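Uncharacterized protein (Bacteroides thetaiotaomicron VPI-5482, PDB 3KNY) is of unknown function, a two-domain protein whose full-length natural form is probably a bacterial lipoprotein. Local coordinates at residues E44-M49 / K70-C75; C130-H135 / I141-T146; S159-G164 / P172-A177. All coordinates share one frame; numbering follows the deposited sequence.

Contact 1. Residues E44-M49 / K70-C75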
ATOM      1  N   GLU A  44       3.337  19.400  -3.501  1.00 35.23           N
ATOM      2  CA  GLU A  44       4.734  19.374  -3.093  1.00 37.21           C
ATOM      3  C   GLU A  44       4.996  18.314  -2.026  1.00 36.41           C
ATOM      4  O   GLU A  44       6.058  17.706  -2.016  1.00 39.15           O
ATOM      5  CB  GLU A  44       5.189  20.747  -2.591  1.00 38.31           C
ATOM      6  CG  GLU A  44       6.559  21.137  -3.110  1.00 42.12           C
ATOM      7  CD  GLU A  44       6.600  21.140  -4.623  1.00 41.94           C
ATOM      8  OE1 GLU A  44       5.598  21.572  -5.228  1.00 40.96           O
ATOM      9  OE2 GLU A  44       7.612  20.689  -5.202  1.00 39.89           O
ATOM     10  N   LEU A  45       4.038  18.095  -1.131  1.00 33.45           N
ATOM     11  CA  LEU A  45       4.194  17.070  -0.120  1.00 31.82           C
ATOM     12  C   LEU A  45       4.184  15.682  -0.816  1.00 32.28           C
ATOM     13  O   LEU A  45       5.075  14.843  -0.618  1.00 29.61           O
ATOM     14  CB  LEU A  45       3.106  17.209   0.952  1.00 31.16           C
ATOM     15  CG  LEU A  45       3.186  18.463   1.831  1.00 24.84           C
ATOM     16  CD1 LEU A  45       2.017  18.525   2.781  1.00 19.35           C
ATOM     17  CD2 LEU A  45       4.501  18.542   2.598  1.00 15.96           C
ATOM     18  N   TRP A  46       3.212  15.466  -1.682  1.00 32.07           N
ATOM     19  CA  TRP A  46       3.210  14.252  -2.479  1.00 32.82           C
ATOM     20  C   TRP A  46       4.526  14.031  -3.235  1.00 34.06           C
ATOM     21  O   TRP A  46       5.049  12.918  -3.251  1.00 34.02           O
ATOM     22  CB  TRP A  46       2.022  14.240  -3.428  1.00 32.11           C
ATOM     23  CG  TRP A  46       0.733  14.116  -2.677  1.00 34.65           C
ATOM     24  CD1 TRP A  46      -0.283  15.020  -2.640  1.00 34.78           C
ATOM     25  CD2 TRP A  46       0.353  13.052  -1.803  1.00 37.03           C
ATOM     26  NE1 TRP A  46      -1.283  14.576  -1.816  1.00 33.97           N
ATOM     27  CE2 TRP A  46      -0.922  13.370  -1.287  1.00 36.03           C
ATOM     28  CE3 TRP A  46       0.965  11.856  -1.405  1.00 33.98           C
ATOM     29  CZ2 TRP A  46      -1.610  12.529  -0.404  1.00 40.05           C
ATOM     30  CZ3 TRP A  46       0.285  11.023  -0.521  1.00 32.47           C
ATOM     31  CH2 TRP A  46      -0.991  11.359  -0.034  1.00 32.85           C
ATOM     32  N   ARG A  47       5.075  15.072  -3.853  1.00 34.97           N
ATOM     33  CA  ARG A  47       6.379  14.913  -4.494  1.00 34.74           C
ATOM     34  C   ARG A  47       7.406  14.361  -3.494  1.00 32.67           C
ATOM     35  O   ARG A  47       8.136  13.430  -3.827  1.00 31.29           O
ATOM     36  CB  ARG A  47       6.904  16.223  -5.105  1.00 35.35           C
ATOM     37  CG  ARG A  47       8.253  16.031  -5.850  1.00 40.27           C
ATOM     38  CD  ARG A  47       9.041  17.316  -6.012  1.00 45.34           C
ATOM     39  NE  ARG A  47       8.180  18.370  -6.516  1.00 51.35           N
ATOM     40  CZ  ARG A  47       7.733  18.443  -7.766  1.00 56.34           C
ATOM     41  NH1 ARG A  47       8.072  17.519  -8.669  1.00 58.89           N
ATOM     42  NH2 ARG A  47       6.937  19.449  -8.115  1.00 57.38           N
ATOM     43  N   THR A  48       7.472  14.943  -2.293  1.00 32.10           N
ATOM     44  CA  THR A  48       8.406  14.467  -1.250  1.00 33.84           C
ATOM     45  C   THR A  48       8.134  12.995  -0.891  1.00 34.74           C
ATOM     46  O   THR A  48       9.036  12.165  -0.759  1.00 34.29           O
ATOM     47  CB  THR A  48       8.280  15.307   0.049  1.00 33.17           C
ATOM     48  OG1 THR A  48       8.759  16.629  -0.190  1.00 29.94           O
ATOM     49  CG2 THR A  48       9.067  14.660   1.223  1.00 29.22           C
HETATM   50  N   MSE A  49       6.849  12.718  -0.751  1.00 35.47           N
HETATM   51  CA  MSE A  49       6.326  11.440  -0.340  1.00 34.12           C
HETATM   52  C   MSE A  49       6.649  10.395  -1.408  1.00 33.67           C
HETATM   53  O   MSE A  49       7.018   9.270  -1.088  1.00 33.09           O
HETATM   54  CB  MSE A  49       4.810  11.611  -0.153  1.00 32.90           C
HETATM   55  CG  MSE A  49       4.217  10.779   0.906  1.00 35.89           C
HETATM   56 SE   MSE A  49       4.696  11.202   2.750  0.75 20.63          SE
HETATM   57  CE  MSE A  49       3.786   9.560   3.290  1.00 29.69           C
ATOM     58  N   LYS A  70      -7.752  17.069   6.516  1.00 51.03           N
ATOM     59  CA  LYS A  70      -6.845  17.445   7.591  1.00 50.43           C
ATOM     60  C   LYS A  70      -6.081  16.206   8.022  1.00 50.67           C
ATOM     61  O   LYS A  70      -4.854  16.226   8.103  1.00 52.40           O
ATOM     62  CB  LYS A  70      -7.585  18.043   8.783  1.00 49.86           C
ATOM     63  CG  LYS A  70      -6.641  18.704   9.776  1.00 50.73           C
ATOM     64  CD  LYS A  70      -7.377  19.361  10.935  1.00 50.63           C
ATOM     65  CE  LYS A  70      -6.531  20.452  11.584  1.00 52.04           C
ATOM     66  NZ  LYS A  70      -5.120  20.011  11.768  1.00 49.33           N
ATOM     67  N   GLU A  71      -6.811  15.120   8.270  1.00 49.26           N
ATOM     68  CA  GLU A  71      -6.190  13.850   8.642  1.00 48.32           C
ATOM     69  C   GLU A  71      -5.090  13.457   7.635  1.00 47.04           C
ATOM     70  O   GLU A  71      -3.905  13.332   8.003  1.00 46.87           O
ATOM     71  CB  GLU A  71      -7.250  12.735   8.771  1.00 48.18           C
ATOM     72  CG  GLU A  71      -8.010  12.752  10.104  1.00 46.48           C
ATOM     73  CD  GLU A  71      -9.224  11.831  10.133  1.00 43.75           C
ATOM     74  OE1 GLU A  71      -9.363  10.966   9.243  1.00 39.03           O
ATOM     75  OE2 GLU A  71     -10.050  11.979  11.062  1.00 45.96           O
ATOM     76  N   ILE A  72      -5.484  13.305   6.368  1.00 43.76           N
ATOM     77  CA  ILE A  72      -4.561  12.881   5.328  1.00 41.62           C
ATOM     78  C   ILE A  72      -3.334  13.793   5.271  1.00 43.78           C
ATOM     79  O   ILE A  72      -2.198  13.318   5.246  1.00 47.09           O
ATOM     80  CB  ILE A  72      -5.230  12.786   3.936  1.00 40.18           C
ATOM     81  CG1 ILE A  72      -6.393  11.788   3.960  1.00 36.72           C
ATOM     82  CG2 ILE A  72      -4.215  12.341   2.894  1.00 35.26           C
ATOM     83  CD1 ILE A  72      -7.004  11.520   2.608  1.00 33.97           C
ATOM     84  N   TYR A  73      -3.540  15.101   5.288  1.00 44.50           N
ATOM     85  CA  TYR A  73      -2.416  16.009   5.096  1.00 44.91           C
ATOM     86  C   TYR A  73      -1.604  16.189   6.382  1.00 43.52           C
ATOM     87  O   TYR A  73      -0.382  16.287   6.326  1.00 42.02           O
ATOM     88  CB  TYR A  73      -2.869  17.319   4.395  1.00 45.94           C
ATOM     89  CG  TYR A  73      -3.254  17.065   2.912  1.00 49.69           C
ATOM     90  CD1 TYR A  73      -2.274  16.734   1.959  1.00 46.66           C
ATOM     91  CD2 TYR A  73      -4.595  17.120   2.468  1.00 52.27           C
ATOM     92  CE1 TYR A  73      -2.612  16.473   0.622  1.00 41.77           C
ATOM     93  CE2 TYR A  73      -4.936  16.864   1.118  1.00 46.18           C
ATOM     94  CZ  TYR A  73      -3.936  16.541   0.211  1.00 44.93           C
ATOM     95  OH  TYR A  73      -4.254  16.301  -1.109  1.00 44.28           O
ATOM     96  N   ASP A  74      -2.264  16.172   7.537  1.00 43.48           N
ATOM     97  CA  ASP A  74      -1.538  16.186   8.811  1.00 44.03           C
ATOM     98  C   ASP A  74      -0.551  15.029   8.843  1.00 44.39           C
ATOM     99  O   ASP A  74       0.586  15.164   9.288  1.00 43.80           O
ATOM    100  CB  ASP A  74      -2.492  16.038  10.002  1.00 44.51           C
ATOM    101  CG  ASP A  74      -3.094  17.361  10.453  1.00 46.05           C
ATOM    102  OD1 ASP A  74      -2.760  18.411   9.870  1.00 45.06           O
ATOM    103  OD2 ASP A  74      -3.900  17.345  11.409  1.00 50.71           O
ATOM    104  N   CYS A  75      -1.010  13.891   8.344  1.00 44.10           N
ATOM    105  CA  CYS A  75      -0.230  12.681   8.314  1.00 43.06           C
ATOM    106  C   CYS A  75       0.978  12.777   7.383  1.00 41.77           C
ATOM    107  O   CYS A  75       2.121  12.552   7.795  1.00 42.54           O
ATOM    108  CB  CYS A  75      -1.153  11.550   7.885  1.00 42.75           C
ATOM    109  SG  CYS A  75      -0.306  10.014   7.718  1.00 47.47           S
TER

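Contact 2. Residues C130-H135 / I141-T146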
ATOM      1  N   CYS A 130      -4.885  -3.645   0.493  1.00 39.82           N
ATOM      2  CA  CYS A 130      -3.583  -3.304  -0.005  1.00 38.99           C
ATOM      3  C   CYS A 130      -3.013  -4.396  -0.907  1.00 35.09           C
ATOM      4  O   CYS A 130      -2.976  -5.547  -0.512  1.00 33.25           O
ATOM      5  CB  CYS A 130      -2.757  -3.220   1.245  1.00 41.40           C
ATOM      6  SG  CYS A 130      -1.349  -2.628   0.843  1.00 61.19           S
ATOM      7  N   THR A 131      -2.577  -4.076  -2.113  1.00 32.95           N
ATOM      8  CA  THR A 131      -2.060  -5.127  -2.979  1.00 29.96           C
ATOM      9  C   THR A 131      -0.580  -5.138  -2.804  1.00 31.02           C
ATOM     10  O   THR A 131       0.084  -4.189  -3.191  1.00 36.76           O
ATOM     11  CB  THR A 131      -2.417  -4.917  -4.430  1.00 28.34           C
ATOM     12  OG1 THR A 131      -3.834  -5.005  -4.546  1.00 30.61           O
ATOM     13  CG2 THR A 131      -1.775  -5.984  -5.301  1.00 17.44           C
ATOM     14  N   LEU A 132      -0.067  -6.214  -2.219  1.00 29.55           N
ATOM     15  CA  LEU A 132       1.345  -6.293  -1.885  1.00 28.54           C
ATOM     16  C   LEU A 132       2.169  -6.723  -3.067  1.00 27.84           C
ATOM     17  O   LEU A 132       3.341  -6.374  -3.139  1.00 27.53           O
ATOM     18  CB  LEU A 132       1.594  -7.249  -0.731  1.00 26.05           C
ATOM     19  CG  LEU A 132       1.099  -6.789   0.634  1.00 27.86           C
ATOM     20  CD1 LEU A 132       1.392  -7.891   1.655  1.00 22.84           C
ATOM     21  CD2 LEU A 132       1.761  -5.455   1.018  1.00 20.38           C
ATOM     22  N   TYR A 133       1.569  -7.476  -3.987  1.00 25.03           N
ATOM     23  CA  TYR A 133       2.328  -8.034  -5.096  1.00 23.92           C
ATOM     24  C   TYR A 133       1.408  -8.511  -6.191  1.00 24.97           C
ATOM     25  O   TYR A 133       0.308  -8.972  -5.912  1.00 25.42           O
ATOM     26  CB  TYR A 133       3.225  -9.176  -4.611  1.00 23.41           C
ATOM     27  CG  TYR A 133       3.835  -9.997  -5.719  1.00 23.40           C
ATOM     28  CD1 TYR A 133       4.911  -9.537  -6.427  1.00 17.30           C
ATOM     29  CD2 TYR A 133       3.308 -11.233  -6.069  1.00 29.48           C
ATOM     30  CE1 TYR A 133       5.470 -10.284  -7.455  1.00 25.13           C
ATOM     31  CE2 TYR A 133       3.858 -11.987  -7.089  1.00 25.86           C
ATOM     32  CZ  TYR A 133       4.938 -11.500  -7.779  1.00 26.99           C
ATOM     33  OH  TYR A 133       5.485 -12.223  -8.798  1.00 28.20           O
ATOM     34  N   THR A 134       1.853  -8.365  -7.443  1.00 27.22           N
ATOM     35  CA  THR A 134       1.086  -8.846  -8.610  1.00 27.77           C
ATOM     36  C   THR A 134       2.029  -9.456  -9.599  1.00 27.68           C
ATOM     37  O   THR A 134       2.916  -8.792 -10.078  1.00 30.73           O
ATOM     38  CB  THR A 134       0.324  -7.727  -9.333  1.00 26.98           C
ATOM     39  OG1 THR A 134      -0.535  -7.060  -8.398  1.00 31.09           O
ATOM     40  CG2 THR A 134      -0.497  -8.316 -10.415  1.00 19.48           C
ATOM     41  N   HIS A 135       1.861 -10.735  -9.886  1.00 28.83           N
ATOM     42  CA  HIS A 135       2.743 -11.389 -10.835  1.00 28.72           C
ATOM     43  C   HIS A 135       2.330 -10.931 -12.236  1.00 27.93           C
ATOM     44  O   HIS A 135       1.148 -10.632 -12.482  1.00 27.12           O
ATOM     45  CB  HIS A 135       2.668 -12.916 -10.706  1.00 28.90           C
ATOM     46  CG  HIS A 135       3.747 -13.633 -11.453  1.00 28.02           C
ATOM     47  ND1 HIS A 135       3.711 -13.815 -12.820  1.00 25.82           N
ATOM     48  CD2 HIS A 135       4.890 -14.217 -11.027  1.00 24.89           C
ATOM     49  CE1 HIS A 135       4.795 -14.459 -13.207  1.00 22.30           C
ATOM     50  NE2 HIS A 135       5.531 -14.716 -12.138  1.00 24.41           N
ATOM     51  N   ILE A 141      -0.926 -11.099  -4.312  1.00 25.73           N
ATOM     52  CA  ILE A 141      -1.062 -11.238  -2.863  1.00 24.38           C
ATOM     53  C   ILE A 141      -1.596  -9.918  -2.341  1.00 26.74           C
ATOM     54  O   ILE A 141      -0.968  -8.864  -2.542  1.00 25.81           O
ATOM     55  CB  ILE A 141       0.269 -11.491  -2.152  1.00 23.09           C
ATOM     56  CG1 ILE A 141       0.929 -12.787  -2.637  1.00 20.76           C
ATOM     57  CG2 ILE A 141       0.046 -11.505  -0.644  1.00 14.22           C
ATOM     58  CD1 ILE A 141       2.405 -12.904  -2.174  1.00 23.76           C
ATOM     59  N   LYS A 142      -2.748  -9.971  -1.681  1.00 27.07           N
ATOM     60  CA  LYS A 142      -3.345  -8.790  -1.076  1.00 27.51           C
ATOM     61  C   LYS A 142      -3.451  -8.902   0.442  1.00 26.85           C
ATOM     62  O   LYS A 142      -3.551 -10.008   0.976  1.00 30.24           O
ATOM     63  CB  LYS A 142      -4.743  -8.588  -1.647  1.00 28.67           C
ATOM     64  CG  LYS A 142      -4.705  -8.164  -3.088  1.00 30.28           C
ATOM     65  CD  LYS A 142      -6.072  -7.849  -3.627  1.00 29.51           C
ATOM     66  CE  LYS A 142      -5.991  -7.501  -5.111  1.00 33.24           C
ATOM     67  NZ  LYS A 142      -7.161  -6.667  -5.501  1.00 39.55           N
ATOM     68  N   ALA A 143      -3.464  -7.753   1.117  1.00 24.49           N
ATOM     69  CA  ALA A 143      -3.663  -7.657   2.572  1.00 23.46           C
ATOM     70  C   ALA A 143      -4.952  -6.869   2.820  1.00 24.59           C
ATOM     71  O   ALA A 143      -5.242  -5.911   2.094  1.00 26.07           O
ATOM     72  CB  ALA A 143      -2.461  -6.971   3.250  1.00 20.53           C
ATOM     73  N   ALA A 144      -5.747  -7.303   3.800  1.00 24.46           N
ATOM     74  CA  ALA A 144      -6.951  -6.575   4.260  1.00 23.55           C
ATOM     75  C   ALA A 144      -6.868  -6.444   5.789  1.00 23.46           C
ATOM     76  O   ALA A 144      -6.361  -7.304   6.451  1.00 25.43           O
ATOM     77  CB  ALA A 144      -8.193  -7.294   3.861  1.00 19.81           C
ATOM     78  N   VAL A 145      -7.391  -5.373   6.347  1.00 25.77           N
ATOM     79  CA  VAL A 145      -7.208  -5.051   7.763  1.00 26.15           C
ATOM     80  C   VAL A 145      -8.466  -4.400   8.254  1.00 27.97           C
ATOM     81  O   VAL A 145      -9.004  -3.524   7.583  1.00 30.34           O
ATOM     82  CB  VAL A 145      -6.088  -4.008   7.966  1.00 25.19           C
ATOM     83  CG1 VAL A 145      -5.985  -3.642   9.399  1.00 25.88           C
ATOM     84  CG2 VAL A 145      -4.766  -4.554   7.482  1.00 28.13           C
ATOM     85  N   THR A 146      -8.932  -4.804   9.428  1.00 29.96           N
ATOM     86  CA  THR A 146     -10.071  -4.151  10.054  1.00 31.61           C
ATOM     87  C   THR A 146      -9.565  -3.495  11.298  1.00 32.20           C
ATOM     88  O   THR A 146      -8.807  -4.102  12.032  1.00 33.93           O
ATOM     89  CB  THR A 146     -11.166  -5.140  10.385  1.00 32.57           C
ATOM     90  OG1 THR A 146     -11.722  -5.608   9.156  1.00 32.03           O
ATOM     91  CG2 THR A 146     -12.259  -4.477  11.194  1.00 37.29           C
TER

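Contact 3. Residues S159-G164 / P172-A177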
ATOM      1  N   SER A 159      -6.930  -9.061  10.531  1.00 28.17           N
ATOM      2  CA  SER A 159      -5.906  -8.880   9.516  1.00 27.53           C
ATOM      3  C   SER A 159      -5.853 -10.103   8.631  1.00 26.82           C
ATOM      4  O   SER A 159      -5.905 -11.196   9.154  1.00 24.91           O
ATOM      5  CB  SER A 159      -4.585  -8.724  10.228  1.00 27.51           C
ATOM      6  OG  SER A 159      -3.505  -8.880   9.336  1.00 38.82           O
ATOM      7  N   SER A 160      -5.770  -9.930   7.304  1.00 26.77           N
ATOM      8  CA  SER A 160      -5.759 -11.054   6.370  1.00 26.54           C
ATOM      9  C   SER A 160      -4.841 -10.851   5.222  1.00 27.81           C
ATOM     10  O   SER A 160      -4.651  -9.728   4.766  1.00 29.72           O
ATOM     11  CB  SER A 160      -7.126 -11.291   5.773  1.00 25.72           C
ATOM     12  OG  SER A 160      -8.091 -11.345   6.790  1.00 30.50           O
ATOM     13  N   VAL A 161      -4.303 -11.963   4.733  1.00 27.90           N
ATOM     14  CA  VAL A 161      -3.498 -11.984   3.536  1.00 28.62           C
ATOM     15  C   VAL A 161      -4.149 -12.996   2.669  1.00 28.37           C
ATOM     16  O   VAL A 161      -4.474 -14.068   3.117  1.00 32.57           O
ATOM     17  CB  VAL A 161      -2.073 -12.378   3.792  1.00 28.81           C
ATOM     18  CG1 VAL A 161      -1.352 -12.518   2.475  1.00 22.41           C
ATOM     19  CG2 VAL A 161      -1.398 -11.307   4.647  1.00 34.02           C
ATOM     20  N   TYR A 162      -4.417 -12.636   1.438  1.00 29.67           N
ATOM     21  CA  TYR A 162      -5.046 -13.584   0.530  1.00 29.99           C
ATOM     22  C   TYR A 162      -4.514 -13.449  -0.877  1.00 31.24           C
ATOM     23  O   TYR A 162      -3.850 -12.460  -1.252  1.00 31.82           O
ATOM     24  CB  TYR A 162      -6.554 -13.434   0.543  1.00 27.55           C
ATOM     25  CG  TYR A 162      -7.020 -12.073   0.164  1.00 27.44           C
ATOM     26  CD1 TYR A 162      -7.021 -11.038   1.081  1.00 33.62           C
ATOM     27  CD2 TYR A 162      -7.495 -11.818  -1.104  1.00 32.22           C
ATOM     28  CE1 TYR A 162      -7.475  -9.778   0.732  1.00 31.72           C
ATOM     29  CE2 TYR A 162      -7.948 -10.569  -1.463  1.00 27.22           C
ATOM     30  CZ  TYR A 162      -7.931  -9.555  -0.549  1.00 28.05           C
ATOM     31  OH  TYR A 162      -8.385  -8.316  -0.926  1.00 35.85           O
ATOM     32  N   THR A 163      -4.835 -14.464  -1.655  1.00 31.10           N
ATOM     33  CA  THR A 163      -4.288 -14.596  -2.958  1.00 31.67           C
ATOM     34  C   THR A 163      -5.415 -14.884  -3.925  1.00 31.46           C
ATOM     35  O   THR A 163      -6.506 -15.231  -3.531  1.00 32.98           O
ATOM     36  CB  THR A 163      -3.229 -15.686  -2.920  1.00 31.67           C
ATOM     37  OG1 THR A 163      -2.520 -15.695  -4.149  1.00 37.88           O
ATOM     38  CG2 THR A 163      -3.853 -17.048  -2.673  1.00 28.58           C
ATOM     39  N   GLY A 164      -5.150 -14.710  -5.204  1.00 32.72           N
ATOM     40  CA  GLY A 164      -6.150 -14.927  -6.241  1.00 30.36           C
ATOM     41  C   GLY A 164      -5.580 -14.518  -7.587  1.00 30.63           C
ATOM     42  O   GLY A 164      -4.383 -14.198  -7.711  1.00 30.72           O
ATOM     43  N   PRO A 172      -3.841 -20.063  -7.289  1.00 29.29           N
ATOM     44  CA  PRO A 172      -2.741 -19.594  -6.476  1.00 27.89           C
ATOM     45  C   PRO A 172      -2.918 -19.960  -5.004  1.00 25.98           C
ATOM     46  O   PRO A 172      -4.008 -20.109  -4.514  1.00 28.05           O
ATOM     47  CB  PRO A 172      -2.762 -18.084  -6.688  1.00 29.10           C
ATOM     48  CG  PRO A 172      -4.114 -17.766  -7.174  1.00 28.90           C
ATOM     49  CD  PRO A 172      -4.679 -18.979  -7.811  1.00 27.00           C
ATOM     50  N   SER A 173      -1.804 -20.019  -4.323  1.00 27.21           N
ATOM     51  CA  SER A 173      -1.672 -20.514  -2.989  1.00 26.34           C
ATOM     52  C   SER A 173      -0.562 -19.718  -2.301  1.00 26.54           C
ATOM     53  O   SER A 173       0.500 -19.492  -2.891  1.00 28.36           O
ATOM     54  CB  SER A 173      -1.196 -21.941  -3.112  1.00 23.46           C
ATOM     55  OG  SER A 173      -1.564 -22.631  -1.970  1.00 38.68           O
ATOM     56  N   PHE A 174      -0.767 -19.287  -1.072  1.00 27.95           N
ATOM     57  CA  PHE A 174       0.308 -18.583  -0.359  1.00 29.69           C
ATOM     58  C   PHE A 174       0.575 -19.302   0.930  1.00 31.98           C
ATOM     59  O   PHE A 174      -0.329 -19.518   1.718  1.00 34.40           O
ATOM     60  CB  PHE A 174      -0.049 -17.146  -0.047  1.00 26.51           C
ATOM     61  CG  PHE A 174       1.032 -16.388   0.693  1.00 32.73           C
ATOM     62  CD1 PHE A 174       2.132 -15.871   0.017  1.00 35.53           C
ATOM     63  CD2 PHE A 174       0.933 -16.145   2.057  1.00 32.64           C
ATOM     64  CE1 PHE A 174       3.115 -15.162   0.702  1.00 29.87           C
ATOM     65  CE2 PHE A 174       1.905 -15.419   2.733  1.00 30.73           C
ATOM     66  CZ  PHE A 174       2.993 -14.927   2.054  1.00 27.99           C
ATOM     67  N   SER A 175       1.825 -19.666   1.135  1.00 31.14           N
ATOM     68  CA  SER A 175       2.254 -20.228   2.367  1.00 31.97           C
ATOM     69  C   SER A 175       3.388 -19.352   2.978  1.00 30.84           C
ATOM     70  O   SER A 175       4.315 -18.986   2.297  1.00 29.22           O
ATOM     71  CB  SER A 175       2.692 -21.646   2.088  1.00 30.48           C
ATOM     72  OG  SER A 175       3.656 -22.063   3.009  1.00 44.19           O
ATOM     73  N   GLY A 176       3.293 -19.006   4.262  1.00 29.26           N
ATOM     74  CA  GLY A 176       4.377 -18.290   4.951  1.00 25.46           C
ATOM     75  C   GLY A 176       3.842 -17.326   5.979  1.00 22.89           C
ATOM     76  O   GLY A 176       2.773 -17.549   6.520  1.00 24.52           O
ATOM     77  N   ALA A 177       4.564 -16.240   6.215  1.00 19.85           N
ATOM     78  CA  ALA A 177       4.240 -15.300   7.306  1.00 21.76           C
ATOM     79  C   ALA A 177       3.698 -13.955   6.788  1.00 21.38           C
ATOM     80  O   ALA A 177       3.855 -13.599   5.638  1.00 20.75           O
ATOM     81  CB  ALA A 177       5.470 -15.049   8.188  1.00 17.58           C
TER

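Contact 1. Residues E44-M49 / K70-C75
Trp46 and Tyr73 reach towards each other from segments 44-49 and 70-75 of helices 40-49 and 66-84, whose backbones share no hydrogen bond here and are each held by their own i to i+4 ladder, as in Met49 N to Leu45 O at 2.8 Å and Asp74 N to Lys70 O at 2.7 Å. The contact is therefore a matter of side chains. Neither aromatic residue sends its CB straight at the partner helix; it is the rings that close the gap. In Trp46 the CG lies opposite the carbonyl carbon (chi1 -68°), which sends the indole out between the helices, and chi2 of 118° turns its NE1 corner forward. That corner comes to the rim of the phenol ring, NE1 of Trp46 lying 3.4 Å from CE1 of Tyr73, and the tyrosine OH sits at the indole edge, in its plane. The ring planes stand at 70°, yet neither ring lies over the face of the other, so this is a rim-to-rim meeting and not a T-shaped stack. Beside it, CG2 of Ile72 touches the benzo edge of the indole, 4.2 Å from CZ2 of Trp46. Further apolar residues enclose the indole: Ile76, Ile55, Ile97 and Ile30 touch it, and Tyr57 meets it edge-to-face. Charges stay on other parts of the helices, where Arg47 NE grips Glu44 OE2 at 2.7 Å and Lys70 NZ reaches Asp74 OD2 at 3.0 Å. Such a division between a largely aromatic and aliphatic seam and intrahelical salt bridges is characteristic of amphipathic helices packing together, here alongside strands 53-55 and 93-97.

Contact 2. Residues C130-H135 / I141-T146
A beta hairpin with a classic bulge pairs Leu132 and Tyr133 of strand 124-134 with the single residue Ile141 of strand 140-149. Ile141 O takes both amides of the bulge, from Leu132 N at 2.8 Å and from Tyr133 N at 3.2 Å, while Ile141 N returns a bond of 2.9 Å to Tyr133 O. Leu132, with near-helical backbone angles (phi -83°, psi -27°), supplies the extra residue that shifts the register by one. Beyond it the normal antiparallel register resumes at Thr131-Lys142 and Cys130-Ala143: Ala143 N gives Cys130 O a nearly straight bond of 2.8 Å, and the reverse bond is weak. Strand 140-149 is the middle one of an antiparallel three-stranded sheet, between 124-134 and 154-164. On one face CD1 of Leu132 lies 4.3 Å from CB of Ala143, and CD1 of Ile141 meets the Tyr133 ring at CD2; residues of strands 188-201 and 204-217 cover this side. On the other face the extended Lys142 chain passes at a slant over Thr131, its CE 3.3 Å from Thr131 OG1. The hydroxyl has a weak hydrogen bond with Glu23, and the lysine makes a cation-pi contact with Tyr140.

Contact 3. Residues S159-G164 / P172-A177
Thr163, Pro172 and Phe174 carry most of the buried surface where strand 154-164 approaches the segment containing strand 173-175. The two strand axes come no nearer than 6.7 Å and run at 145° to each other, too far apart for backbone pairing, and no hydrogen bond joins the segments. Thr163 uses both its branches. Its OG1, set anti to the backbone N (chi1 -171°), lies 3.5 Å from CB of Pro172, but its polar partner is the carbonyl of Tyr140 on the adjacent strand. The same rotamer lodges the methyl between the backbone N and the carbonyl carbon and lays it against the opposing main chain, CG2 of Thr163 being 3.6 Å from Pro172 O and 4.0 Å from Ser173 N. Pro172 answers with its ring: CG rests on the main chain of Gly164, 3.6 Å from its carbonyl carbon. Further along, Phe174 directs its ring towards Val161, whose CG1 is 4.3 Å from CD2 of Phe174. The ring also touches Ile141 and Cys193, and so reaches strands on both sides of the interface. Strand 154-164 belongs to the three-stranded sheet, whereas 173-175 pairs with 188-201 in the mixed sheet, and the chain turns a corner at Gly176. This is sheet-on-sheet packing near the margin of the layers, at the protein surface. With the threonine hydroxyl bonded to Tyr140 and the contacts across made largely by carbon atoms, the chemistry implies that these two segments meet by van der Waals and hydrophobic contact, without a hydrogen bond between them.

How the contacts relate
Followed from the N terminus, the three contacts come in series, none enclosing or crossing another. Contact 1 closes a loop of 20 residues that includes strand 53-55, and joins two helices at one end of the molecule. Contact 2 closes a short hairpin connection, five residues separating its segments, and contact 3 a seven-residue loop that carries the chain from the three-stranded sheet to the mixed sheet. Contacts 2 and 3 are neighbours: Lys142 N bonds to Tyr162 O, and Ile141 packs on Val161, so strand 140-149 of contact 2 lies next to strand 154-164 of contact 3 in one sheet. Contact 1 stands apart, its centre about 31 Å from that of contact 3, on opposite sides of the chain's centre.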